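Local coordinates for sarcosine oxidase (Pyrococcus horikoshii, PDB 1Y56), which forms the beta subunit of an L-proline dehydrogenase, a flavoenzyme that probably oxidises L-proline with the help of bound FAD, at residues Phe82-Asp93 with Val134-Lys145; Gly195-Ala205 with Asn325-Phe333. All blocks are in the same frame, centred on the assembly; numbering follows the deposited sequence.

Overall arrangement
From the N terminus, strand 8-11 and helix 15-26 come first. Interaction 1 then joins residues 82-93 to 134-145 and closes a loop of 40 residues that holds helices 94-109 and 119-124 and strand 115-117. Strands 87-91 and 136-140 lie in the eight-stranded mixed sheet, while 82-83 pairs with 145-146 in a small sheet of two strands. Interaction 2 follows in series, with neither nesting nor crossing. It joins residues 195-205 to 325-333 in the parallel part of the FAD-binding sheet. Its loop of 119 residues holds strand 241-244, which pairs with strand 87-91 of interaction 1. The contacts lie on opposite sides of the chain's centre. Their centres are about 33 Å apart and their nearest atoms about 11 Å.

Interaction 1. Residues Phe82-Asp93 with Val134-Lys145; sequences FKQTGYLFLLYD and VIAASWNPTDGK
The indole of Trp139 lies beside the backbone of Thr85, Gly86 and Tyr87. Thr85 O sits at the ring edge, 3.3 Å from Trp139 CH2. Pro141 N lies over one face, offset toward the rim. Leu88 CD1 comes in obliquely, 3.4 Å from Trp139 CE3. The Trp139 CG is anti to the backbone N (chi1 168°), which directs the ring toward the Thr85 end of the pair. The Phe89 ring has Ser138 O near its edge, and the Phe82 ring has Lys145 O there. The Tyr87 ring has Gly144 O at its edge, while Asp143 crosses Tyr87 at about a right angle, with carboxylate and ring planes 84° apart.

Strands 87-91 and 136-140 run antiparallel. Phe89 and Ser138 form a hydrogen-bonded pair: Phe89 N to Ser138 O is 2.8 Å and Ser138 N to Phe89 O is 2.7 Å, both in the carbonyl plane. The two bonds joining Tyr87 and Asn140 are weak. Ile135 and Ala136 both face Leu91 in a classic beta bulge. Leu91 N bonds Ala136 O at 2.9 Å, and Ile135 N bonds Leu91 O. A type I turn from Asn140 to Asp143 follows. The register shifts by one between the pairs Tyr87-Asn140 and Lys83-Lys145, with a loop in each segment between them. Gly86 N donates to Asp143 O from above its carbonyl plane. A water donates to both Gln84 O and Pro141 O.

Outside partners hold the polar ends. Lys145 NZ bonds the carbonyls of Asn239 and Gln254. The contact therefore rests on main-chain bonds and apolar side chains along the strands. Near the turn, Asp143 OD2 accepts from Gln53 N and OD1 from Gln54 NE2. Tyr87 OH bonds Gly50 O, and Gly50 N itself bonds the FAD.

Interaction 2. Residues Gly195-Ala205 with Asn325-Phe333; sequences GIVVNATNAWA and NDYYIAAGF. With FAD (flavin-adenine dinucleotide), chain I.
The parallel pair Val197-Asn199 with Tyr327-Ile329 belongs to the central sheet of the FAD-binding domain. Four backbone bonds join it, in the alternating pattern of parallel strands. Val197 N bonds Asp326 O at 2.8 Å, and Tyr328 N bonds Val197 O. Asn199 N then bonds Tyr328 O, and Ala330 N bonds Asn199 O at 3.0 Å with an almost straight N-H...O angle of 176°.

On one face of the sheet, Val197 CG2 meets the edge of the Tyr327 ring at CD1, 3.4 Å away. The Tyr327 CG is anti to the backbone N (chi1 -170°), and the ring runs alongside Asn199 toward helix 205-212, where its OH bonds Asn209. On the other face, Ile196 CG2 touches Tyr328 CE1 at 3.8 Å. Val197 O lies in the plane of the Tyr328 ring, at its edge.

The fold is of the Rossmann type: strand 196-199 also pairs with strand 8-11, which leads into a probable GxGxxG turn. Past the C-terminal ends of the strands the two segments reach the FAD. Ala331 CB packs on Ala205 CB, 3.7 Å away. Asn202 ND2 lies in the plane of the Phe333 ring, at its edge. A water donates to Ala330 O and, at 2.6 Å, to FAD O1P, and takes a weak bond from Asn202 N. Trp204 has FAD C8A over one ring face and Ala203 CB over the opposite one. Its NE1 bonds an acidic side chain of another protein chain.

Interaction 1. Residues Phe82-Asp93 with Val134-Lys145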
loop_
_atom_site.group_PDB
_atom_site.type_symbol
_atom_site.label_atom_id
_atom_site.label_comp_id
_atom_site.label_asym_id
_atom_site.label_seq_id
_atom_site.Cartn_x
_atom_site.Cartn_y
_atom_site.Cartn_z
ATOM N N PHE B 82 37.935 30.963 31.748
ATOM C CA PHE B 82 37.648 30.274 32.988
ATOM C C PHE B 82 37.592 31.328 34.085
ATOM O O PHE B 82 38.627 31.766 34.593
ATOM C CB PHE B 82 38.731 29.219 33.254
ATOM C CG PHE B 82 38.932 28.884 34.711
ATOM C CD1 PHE B 82 37.858 28.473 35.514
ATOM C CD2 PHE B 82 40.208 28.964 35.279
ATOM C CE1 PHE B 82 38.049 28.156 36.870
ATOM C CE2 PHE B 82 40.416 28.657 36.635
ATOM C CZ PHE B 82 39.333 28.246 37.432
ATOM N N LYS B 83 36.376 31.753 34.422
ATOM C CA LYS B 83 36.176 32.815 35.407
ATOM C C LYS B 83 36.202 32.234 36.819
ATOM O O LYS B 83 35.437 31.333 37.134
ATOM C CB LYS B 83 34.855 33.594 35.181
ATOM C CG LYS B 83 34.502 34.086 33.741
ATOM C CD LYS B 83 35.678 34.595 32.869
ATOM C CE LYS B 83 36.153 36.009 33.228
ATOM N NZ LYS B 83 35.201 37.093 32.824
ATOM N N GLN B 84 37.089 32.750 37.665
ATOM C CA GLN B 84 37.152 32.324 39.059
ATOM C C GLN B 84 36.162 33.117 39.897
ATOM O O GLN B 84 36.539 34.032 40.611
ATOM C CB GLN B 84 38.574 32.469 39.602
ATOM C CG GLN B 84 39.509 31.330 39.185
ATOM C CD GLN B 84 40.890 31.453 39.791
ATOM O OE1 GLN B 84 41.369 30.547 40.481
ATOM N NE2 GLN B 84 41.536 32.586 39.550
ATOM N N THR B 85 34.886 32.766 39.795
ATOM C CA THR B 85 33.841 33.498 40.498
ATOM C C THR B 85 33.471 32.867 41.841
ATOM O O THR B 85 32.601 33.378 42.547
ATOM C CB THR B 85 32.564 33.626 39.651
ATOM O OG1 THR B 85 32.015 32.321 39.415
ATOM C CG2 THR B 85 32.850 34.315 38.328
ATOM N N GLY B 86 34.130 31.764 42.187
ATOM C CA GLY B 86 33.881 31.072 43.457
ATOM C C GLY B 86 32.776 30.027 43.425
ATOM O O GLY B 86 32.062 29.889 42.427
ATOM N N TYR B 87 32.671 29.281 44.525
ATOM C CA TYR B 87 31.585 28.338 44.801
ATOM C C TYR B 87 31.079 28.691 46.173
ATOM O O TYR B 87 31.864 28.952 47.078
ATOM C CB TYR B 87 32.116 26.923 44.902
ATOM C CG TYR B 87 31.695 25.913 43.857
ATOM C CD1 TYR B 87 30.925 24.815 44.219
ATOM C CD2 TYR B 87 32.131 26.007 42.533
ATOM C CE1 TYR B 87 30.570 23.848 43.290
ATOM C CE2 TYR B 87 31.779 25.037 41.583
ATOM C CZ TYR B 87 31.003 23.960 41.974
ATOM O OH TYR B 87 30.645 22.990 41.068
ATOM N N LEU B 88 29.768 28.650 46.342
ATOM C CA LEU B 88 29.134 29.094 47.565
ATOM C C LEU B 88 28.185 28.021 48.089
ATOM O O LEU B 88 27.112 27.809 47.529
ATOM C CB LEU B 88 28.369 30.369 47.258
ATOM C CG LEU B 88 27.916 31.242 48.405
ATOM C CD1 LEU B 88 29.128 31.879 49.081
ATOM C CD2 LEU B 88 26.988 32.294 47.842
ATOM N N PHE B 89 28.588 27.324 49.145
ATOM C CA PHE B 89 27.735 26.317 49.762
ATOM C C PHE B 89 26.895 26.963 50.854
ATOM O O PHE B 89 27.436 27.374 51.878
ATOM C CB PHE B 89 28.589 25.218 50.379
ATOM C CG PHE B 89 29.211 24.279 49.379
ATOM C CD1 PHE B 89 28.598 23.068 49.067
ATOM C CD2 PHE B 89 30.437 24.581 48.778
ATOM C CE1 PHE B 89 29.188 22.187 48.163
ATOM C CE2 PHE B 89 31.026 23.702 47.874
ATOM C CZ PHE B 89 30.408 22.512 47.567
ATOM N N LEU B 90 25.584 27.066 50.653
ATOM C CA LEU B 90 24.722 27.641 51.693
ATOM C C LEU B 90 24.428 26.647 52.813
ATOM O O LEU B 90 24.043 25.518 52.547
ATOM C CB LEU B 90 23.399 28.135 51.111
ATOM C CG LEU B 90 23.417 29.091 49.926
ATOM C CD1 LEU B 90 22.013 29.238 49.372
ATOM C CD2 LEU B 90 24.016 30.426 50.338
ATOM N N LEU B 91 24.589 27.082 54.059
ATOM C CA LEU B 91 24.329 26.243 55.234
ATOM C C LEU B 91 23.155 26.779 56.055
ATOM O O LEU B 91 22.954 27.988 56.158
ATOM C CB LEU B 91 25.581 26.165 56.105
ATOM C CG LEU B 91 26.831 25.364 55.722
ATOM C CD1 LEU B 91 26.916 24.893 54.275
ATOM C CD2 LEU B 91 28.053 26.195 56.067
ATOM N N TYR B 92 22.390 25.870 56.654
ATOM C CA TYR B 92 21.147 26.244 57.355
ATOM C C TYR B 92 21.020 25.767 58.791
ATOM O O TYR B 92 20.132 26.233 59.495
ATOM C CB TYR B 92 19.923 25.755 56.588
ATOM C CG TYR B 92 19.922 26.147 55.147
ATOM C CD1 TYR B 92 19.224 27.266 54.719
ATOM C CD2 TYR B 92 20.624 25.399 54.202
ATOM C CE1 TYR B 92 19.214 27.631 53.381
ATOM C CE2 TYR B 92 20.622 25.755 52.871
ATOM C CZ TYR B 92 19.912 26.867 52.466
ATOM O OH TYR B 92 19.907 27.224 51.146
ATOM N N ASP B 93 21.870 24.835 59.218
ATOM C CA ASP B 93 21.833 24.351 60.605
ATOM C C ASP B 93 23.186 23.887 61.163
ATOM O O ASP B 93 24.163 23.717 60.422
ATOM C CB ASP B 93 20.742 23.287 60.806
ATOM C CG ASP B 93 20.835 22.147 59.806
ATOM O OD1 ASP B 93 19.830 21.891 59.096
ATOM O OD2 ASP B 93 21.909 21.506 59.723
ATOM N N VAL B 134 19.590 31.076 55.989
ATOM C CA VAL B 134 20.995 30.699 55.850
ATOM C C VAL B 134 21.741 31.170 57.087
ATOM O O VAL B 134 21.623 32.325 57.477
ATOM C CB VAL B 134 21.631 31.379 54.634
ATOM C CG1 VAL B 134 23.018 30.806 54.368
ATOM C CG2 VAL B 134 20.729 31.242 53.411
ATOM N N ILE B 135 22.511 30.284 57.707
ATOM C CA ILE B 135 23.177 30.633 58.972
ATOM C C ILE B 135 24.696 30.804 58.809
ATOM O O ILE B 135 25.343 31.534 59.570
ATOM C CB ILE B 135 22.802 29.655 60.140
ATOM C CG1 ILE B 135 23.512 28.301 60.000
ATOM C CG2 ILE B 135 21.259 29.519 60.272
ATOM C CD1 ILE B 135 23.531 27.497 61.292
ATOM N N ALA B 136 25.245 30.134 57.807
ATOM C CA ALA B 136 26.598 30.378 57.365
ATOM C C ALA B 136 26.688 29.915 55.919
ATOM O O ALA B 136 25.719 29.389 55.364
ATOM C CB ALA B 136 27.592 29.639 58.244
ATOM N N ALA B 137 27.839 30.131 55.294
ATOM C CA ALA B 137 28.060 29.597 53.961
ATOM C C ALA B 137 29.509 29.240 53.831
ATOM O O ALA B 137 30.368 29.888 54.428
ATOM C CB ALA B 137 27.669 30.606 52.900
ATOM N N SER B 138 29.777 28.197 53.063
ATOM C CA SER B 138 31.137 27.825 52.751
ATOM C C SER B 138 31.518 28.527 51.455
ATOM O O SER B 138 30.830 28.388 50.432
ATOM C CB SER B 138 31.253 26.324 52.592
ATOM O OG SER B 138 32.597 25.967 52.417
ATOM N N TRP B 139 32.608 29.285 51.505
ATOM C CA TRP B 139 33.019 30.121 50.390
ATOM C C TRP B 139 34.469 29.882 50.023
ATOM O O TRP B 139 35.330 29.909 50.889
ATOM C CB TRP B 139 32.804 31.589 50.763
ATOM C CG TRP B 139 33.438 32.570 49.825
ATOM C CD1 TRP B 139 34.468 33.408 50.106
ATOM C CD2 TRP B 139 33.081 32.817 48.460
ATOM N NE1 TRP B 139 34.783 34.167 49.006
ATOM C CE2 TRP B 139 33.946 33.825 47.980
ATOM C CE3 TRP B 139 32.116 32.289 47.598
ATOM C CZ2 TRP B 139 33.878 34.315 46.667
ATOM C CZ3 TRP B 139 32.050 32.779 46.286
ATOM C CH2 TRP B 139 32.924 33.779 45.839
ATOM N N ASN B 140 34.738 29.638 48.749
ATOM C CA ASN B 140 36.110 29.669 48.244
ATOM C C ASN B 140 36.183 30.491 46.962
ATOM O O ASN B 140 35.527 30.154 45.966
ATOM C CB ASN B 140 36.680 28.265 48.017
ATOM C CG ASN B 140 38.139 28.288 47.567
ATOM O OD1 ASN B 140 39.049 28.062 48.354
ATOM N ND2 ASN B 140 38.361 28.568 46.304
ATOM N N PRO B 141 36.990 31.565 46.973
ATOM C CA PRO B 141 37.021 32.468 45.821
ATOM C C PRO B 141 37.825 31.951 44.616
ATOM O O PRO B 141 37.739 32.540 43.546
ATOM C CB PRO B 141 37.635 33.752 46.392
ATOM C CG PRO B 141 38.480 33.296 47.544
ATOM C CD PRO B 141 37.912 31.989 48.047
ATOM N N THR B 142 38.580 30.866 44.766
ATOM C CA THR B 142 39.341 30.329 43.631
ATOM C C THR B 142 38.669 29.177 42.870
ATOM O O THR B 142 39.256 28.632 41.937
ATOM C CB THR B 142 40.771 29.928 44.017
ATOM O OG1 THR B 142 40.734 29.058 45.149
ATOM C CG2 THR B 142 41.585 31.147 44.359
ATOM N N ASP B 143 37.450 28.804 43.260
ATOM C CA ASP B 143 36.613 27.927 42.430
ATOM C C ASP B 143 35.995 28.778 41.320
ATOM O O ASP B 143 35.884 30.002 41.444
ATOM C CB ASP B 143 35.505 27.260 43.253
ATOM C CG ASP B 143 36.043 26.337 44.351
ATOM O OD1 ASP B 143 35.365 26.223 45.399
ATOM O OD2 ASP B 143 37.126 25.726 44.190
ATOM N N GLY B 144 35.590 28.142 40.230
ATOM C CA GLY B 144 35.074 28.887 39.098
ATOM C C GLY B 144 34.204 28.072 38.173
ATOM O O GLY B 144 33.749 26.988 38.516
ATOM N N LYS B 145 33.970 28.625 36.993
ATOM C CA LYS B 145 33.132 28.013 35.986
ATOM C C LYS B 145 33.739 28.258 34.610
ATOM O O LYS B 145 34.459 29.230 34.421
ATOM C CB LYS B 145 31.709 28.552 36.079
ATOM C CG LYS B 145 31.632 30.004 36.394
ATOM C CD LYS B 145 30.216 30.502 36.342
ATOM C CE LYS B 145 30.218 31.977 36.044
ATOM N NZ LYS B 145 28.953 32.583 36.461
HETATM O O HOH W 1 36.117 34.510 43.385
#

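Interaction 2. Residues Gly195-Ala205 with Asn325-Phe333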
loop_
_atom_site.group_PDB
_atom_site.type_symbol
_atom_site.label_atom_id
_atom_site.label_comp_id
_atom_site.label_asym_id
_atom_site.label_seq_id
_atom_site.Cartn_x
_atom_site.Cartn_y
_atom_site.Cartn_z
ATOM N N GLY B 195 49.503 -1.244 21.421
ATOM C CA GLY B 195 49.758 -2.073 22.587
ATOM C C GLY B 195 49.223 -1.453 23.859
ATOM O O GLY B 195 49.084 -2.140 24.866
ATOM N N ILE B 196 48.919 -0.156 23.804
ATOM C CA ILE B 196 48.439 0.610 24.958
ATOM C C ILE B 196 47.101 1.284 24.652
ATOM O O ILE B 196 47.013 2.110 23.724
ATOM C CB ILE B 196 49.442 1.716 25.337
ATOM C CG1 ILE B 196 50.846 1.135 25.555
ATOM C CG2 ILE B 196 48.945 2.519 26.541
ATOM C CD1 ILE B 196 51.963 2.180 25.418
ATOM N N VAL B 197 46.061 0.945 25.423
ATOM C CA VAL B 197 44.759 1.616 25.262
ATOM C C VAL B 197 44.234 2.217 26.567
ATOM O O VAL B 197 44.474 1.663 27.653
ATOM C CB VAL B 197 43.663 0.727 24.578
ATOM C CG1 VAL B 197 44.277 -0.292 23.635
ATOM C CG2 VAL B 197 42.810 0.033 25.587
ATOM N N VAL B 198 43.542 3.357 26.445
ATOM C CA VAL B 198 42.915 4.024 27.588
ATOM C C VAL B 198 41.409 4.117 27.403
ATOM O O VAL B 198 40.939 4.698 26.423
ATOM C CB VAL B 198 43.464 5.452 27.816
ATOM C CG1 VAL B 198 42.701 6.145 28.946
ATOM C CG2 VAL B 198 44.945 5.410 28.127
ATOM N N ASN B 199 40.665 3.551 28.350
ATOM C CA ASN B 199 39.210 3.617 28.346
ATOM C C ASN B 199 38.701 4.891 29.033
ATOM O O ASN B 199 38.686 4.981 30.273
ATOM C CB ASN B 199 38.629 2.363 29.010
ATOM C CG ASN B 199 37.111 2.373 29.093
ATOM O OD1 ASN B 199 36.535 1.661 29.908
ATOM N ND2 ASN B 199 36.458 3.161 28.243
ATOM N N ALA B 200 38.293 5.870 28.221
ATOM C CA ALA B 200 37.723 7.103 28.743
ATOM C C ALA B 200 36.342 7.342 28.138
ATOM O O ALA B 200 36.127 8.292 27.376
ATOM C CB ALA B 200 38.639 8.268 28.482
ATOM N N THR B 201 35.400 6.475 28.486
ATOM C CA THR B 201 34.078 6.536 27.909
ATOM C C THR B 201 33.054 6.583 29.034
ATOM O O THR B 201 32.031 5.905 28.960
ATOM C CB THR B 201 33.809 5.283 27.021
ATOM O OG1 THR B 201 33.928 4.094 27.812
ATOM C CG2 THR B 201 34.791 5.201 25.860
ATOM N N ASN B 202 33.298 7.392 30.065
ATOM C CA ASN B 202 32.714 7.034 31.362
ATOM C C ASN B 202 31.376 6.264 31.357
ATOM O O ASN B 202 31.387 5.076 31.662
ATOM C CB ASN B 202 32.932 8.061 32.512
ATOM C CG ASN B 202 32.070 9.273 32.416
ATOM O OD1 ASN B 202 31.667 9.674 31.330
ATOM N ND2 ASN B 202 31.796 9.892 33.563
ATOM N N ALA B 203 30.257 6.873 30.964
ATOM C CA ALA B 203 28.970 6.152 31.002
ATOM C C ALA B 203 29.011 4.807 30.260
ATOM O O ALA B 203 28.403 3.827 30.693
ATOM C CB ALA B 203 27.838 7.013 30.494
ATOM N N TRP B 204 29.757 4.762 29.165
ATOM C CA TRP B 204 29.905 3.540 28.373
ATOM C C TRP B 204 31.037 2.599 28.846
ATOM O O TRP B 204 31.265 1.545 28.243
ATOM C CB TRP B 204 30.127 3.899 26.901
ATOM C CG TRP B 204 28.985 4.615 26.251
ATOM C CD1 TRP B 204 27.970 4.051 25.540
ATOM C CD2 TRP B 204 28.760 6.029 26.217
ATOM N NE1 TRP B 204 27.117 5.021 25.071
ATOM C CE2 TRP B 204 27.577 6.245 25.471
ATOM C CE3 TRP B 204 29.433 7.135 26.756
ATOM C CZ2 TRP B 204 27.045 7.528 25.250
ATOM C CZ3 TRP B 204 28.900 8.418 26.535
ATOM C CH2 TRP B 204 27.719 8.599 25.788
ATOM N N ALA B 205 31.734 2.971 29.917
ATOM C CA ALA B 205 32.945 2.254 30.344
ATOM C C ALA B 205 32.811 0.734 30.353
ATOM O O ALA B 205 33.716 0.036 29.874
ATOM C CB ALA B 205 33.427 2.752 31.692
ATOM N N ASN B 325 47.396 -6.384 29.016
ATOM C CA ASN B 325 48.637 -5.648 28.856
ATOM C C ASN B 325 48.579 -4.357 28.079
ATOM O O ASN B 325 48.625 -4.303 26.835
ATOM C CB ASN B 325 49.857 -6.516 28.587
ATOM C CG ASN B 325 50.551 -6.897 29.872
ATOM O OD1 ASN B 325 49.957 -7.545 30.736
ATOM N ND2 ASN B 325 51.796 -6.451 30.035
ATOM N N ASP B 326 48.444 -3.339 28.936
ATOM C CA ASP B 326 48.489 -1.899 28.704
ATOM C C ASP B 326 47.089 -1.327 28.541
ATOM O O ASP B 326 46.827 -0.474 27.689
ATOM C CB ASP B 326 49.501 -1.515 27.627
ATOM C CG ASP B 326 50.854 -2.220 27.827
ATOM O OD1 ASP B 326 51.297 -2.373 28.997
ATOM O OD2 ASP B 326 51.457 -2.640 26.805
ATOM N N TYR B 327 46.203 -1.817 29.406
ATOM C CA TYR B 327 44.845 -1.323 29.504
ATOM C C TYR B 327 44.763 -0.380 30.683
ATOM O O TYR B 327 45.196 -0.715 31.785
ATOM C CB TYR B 327 43.865 -2.477 29.698
ATOM C CG TYR B 327 42.414 -2.086 29.576
ATOM C CD1 TYR B 327 41.884 -1.707 28.355
ATOM C CD2 TYR B 327 41.564 -2.114 30.677
ATOM C CE1 TYR B 327 40.544 -1.347 28.219
ATOM C CE2 TYR B 327 40.211 -1.757 30.555
ATOM C CZ TYR B 327 39.711 -1.377 29.311
ATOM O OH TYR B 327 38.387 -1.030 29.147
ATOM N N TYR B 328 44.218 0.806 30.442
ATOM C CA TYR B 328 43.998 1.770 31.511
ATOM C C TYR B 328 42.554 2.208 31.537
ATOM O O TYR B 328 41.842 2.117 30.539
ATOM C CB TYR B 328 44.885 3.000 31.342
ATOM C CG TYR B 328 46.365 2.720 31.368
ATOM C CD1 TYR B 328 47.011 2.202 30.253
ATOM C CD2 TYR B 328 47.118 2.994 32.500
ATOM C CE1 TYR B 328 48.367 1.950 30.271
ATOM C CE2 TYR B 328 48.478 2.759 32.533
ATOM C CZ TYR B 328 49.107 2.236 31.413
ATOM O OH TYR B 328 50.471 1.997 31.428
ATOM N N ILE B 329 42.126 2.691 32.689
ATOM C CA ILE B 329 40.783 3.189 32.809
ATOM C C ILE B 329 40.820 4.561 33.486
ATOM O O ILE B 329 41.581 4.777 34.435
ATOM C CB ILE B 329 39.850 2.161 33.538
ATOM C CG1 ILE B 329 38.369 2.537 33.357
ATOM C CG2 ILE B 329 40.244 2.002 35.004
ATOM C CD1 ILE B 329 37.382 1.432 33.694
ATOM N N ALA B 330 40.027 5.483 32.944
ATOM C CA ALA B 330 39.740 6.772 33.562
ATOM C C ALA B 330 38.264 7.079 33.338
ATOM O O ALA B 330 37.909 7.793 32.394
ATOM C CB ALA B 330 40.598 7.852 32.952
ATOM N N ALA B 331 37.406 6.531 34.201
ATOM C CA ALA B 331 35.956 6.586 33.993
ATOM C C ALA B 331 35.152 6.494 35.291
ATOM O O ALA B 331 35.607 5.914 36.274
ATOM C CB ALA B 331 35.534 5.479 33.037
ATOM N N GLY B 332 33.952 7.066 35.284
ATOM C CA GLY B 332 33.058 6.999 36.434
ATOM C C GLY B 332 33.178 8.225 37.317
ATOM O O GLY B 332 33.294 8.116 38.531
ATOM N N PHE B 333 33.130 9.404 36.713
ATOM C CA PHE B 333 33.410 10.621 37.458
ATOM C C PHE B 333 32.232 11.129 38.285
ATOM O O PHE B 333 32.340 12.119 39.016
ATOM C CB PHE B 333 33.991 11.679 36.534
ATOM C CG PHE B 333 35.338 11.301 35.968
ATOM C CD1 PHE B 333 36.500 11.491 36.711
ATOM C CD2 PHE B 333 35.444 10.735 34.700
ATOM C CE1 PHE B 333 37.761 11.128 36.190
ATOM C CE2 PHE B 333 36.698 10.371 34.172
ATOM C CZ PHE B 333 37.857 10.571 34.918
HETATM P PA FAD I . 31.999 11.892 28.068
HETATM O O1A FAD I . 30.685 11.172 28.014
HETATM O O2A FAD I . 32.002 13.390 27.906
HETATM O O5B FAD I . 32.998 11.205 27.017
HETATM C C5B FAD I . 32.911 9.822 26.715
HETATM C C4B FAD I . 32.916 9.709 25.203
HETATM O O4B FAD I . 33.188 8.361 24.836
HETATM C C3B FAD I . 31.575 10.078 24.573
HETATM O O3B FAD I . 31.728 11.255 23.761
HETATM C C2B FAD I . 31.193 8.860 23.748
HETATM O O2B FAD I . 30.781 9.159 22.424
HETATM C C1B FAD I . 32.485 8.097 23.634
HETATM N N9A FAD I . 32.250 6.653 23.415
HETATM C C8A FAD I . 31.405 5.839 24.075
HETATM N N7A FAD I . 31.493 4.603 23.529
HETATM C C5A FAD I . 32.395 4.658 22.529
HETATM C C6A FAD I . 32.906 3.724 21.634
HETATM N N6A FAD I . 32.486 2.435 21.668
HETATM N N1A FAD I . 33.827 4.113 20.731
HETATM C C2A FAD I . 34.264 5.389 20.679
HETATM N N3A FAD I . 33.792 6.315 21.530
HETATM C C4A FAD I . 32.866 5.960 22.462
HETATM N N1 FAD I . 31.082 17.811 35.864
HETATM C C2 FAD I . 31.742 18.827 36.451
HETATM O O2 FAD I . 32.947 18.676 36.725
HETATM N N3 FAD I . 31.148 19.998 36.754
HETATM C C4 FAD I . 29.850 20.233 36.481
HETATM O O4 FAD I . 29.317 21.333 36.762
HETATM C C4X FAD I . 29.093 19.231 35.886
HETATM N N5 FAD I . 27.779 19.385 35.583
HETATM C C5X FAD I . 27.083 18.379 34.991
HETATM C C6 FAD I . 25.730 18.580 34.692
HETATM C C7 FAD I . 24.984 17.571 34.076
HETATM C C7M FAD I . 23.523 17.803 33.761
HETATM C C8 FAD I . 25.606 16.353 33.763
HETATM C C8M FAD I . 24.868 15.249 33.114
HETATM C C9 FAD I . 26.953 16.149 34.061
HETATM C C9A FAD I . 27.706 17.154 34.669
HETATM N N10 FAD I . 29.009 16.930 34.945
HETATM C C10 FAD I . 29.776 17.945 35.566
HETATM C "C1'" FAD I . 29.614 15.642 34.625
HETATM C "C2'" FAD I . 30.552 15.766 33.454
HETATM O "O2'" FAD I . 29.761 16.028 32.303
HETATM C "C3'" FAD I . 31.253 14.440 33.267
HETATM O "O3'" FAD I . 31.900 14.067 34.491
HETATM C "C4'" FAD I . 32.279 14.555 32.154
HETATM O "O4'" FAD I . 31.666 14.969 30.920
HETATM C "C5'" FAD I . 32.980 13.227 31.938
HETATM O "O5'" FAD I . 33.734 13.395 30.745
HETATM P P FAD I . 34.162 12.102 29.930
HETATM O O1P FAD I . 34.688 11.104 30.929
HETATM O O2P FAD I . 35.002 12.579 28.780
HETATM O O3P FAD I . 32.722 11.553 29.460
HETATM O O HOH W 2 35.751 8.783 31.102
#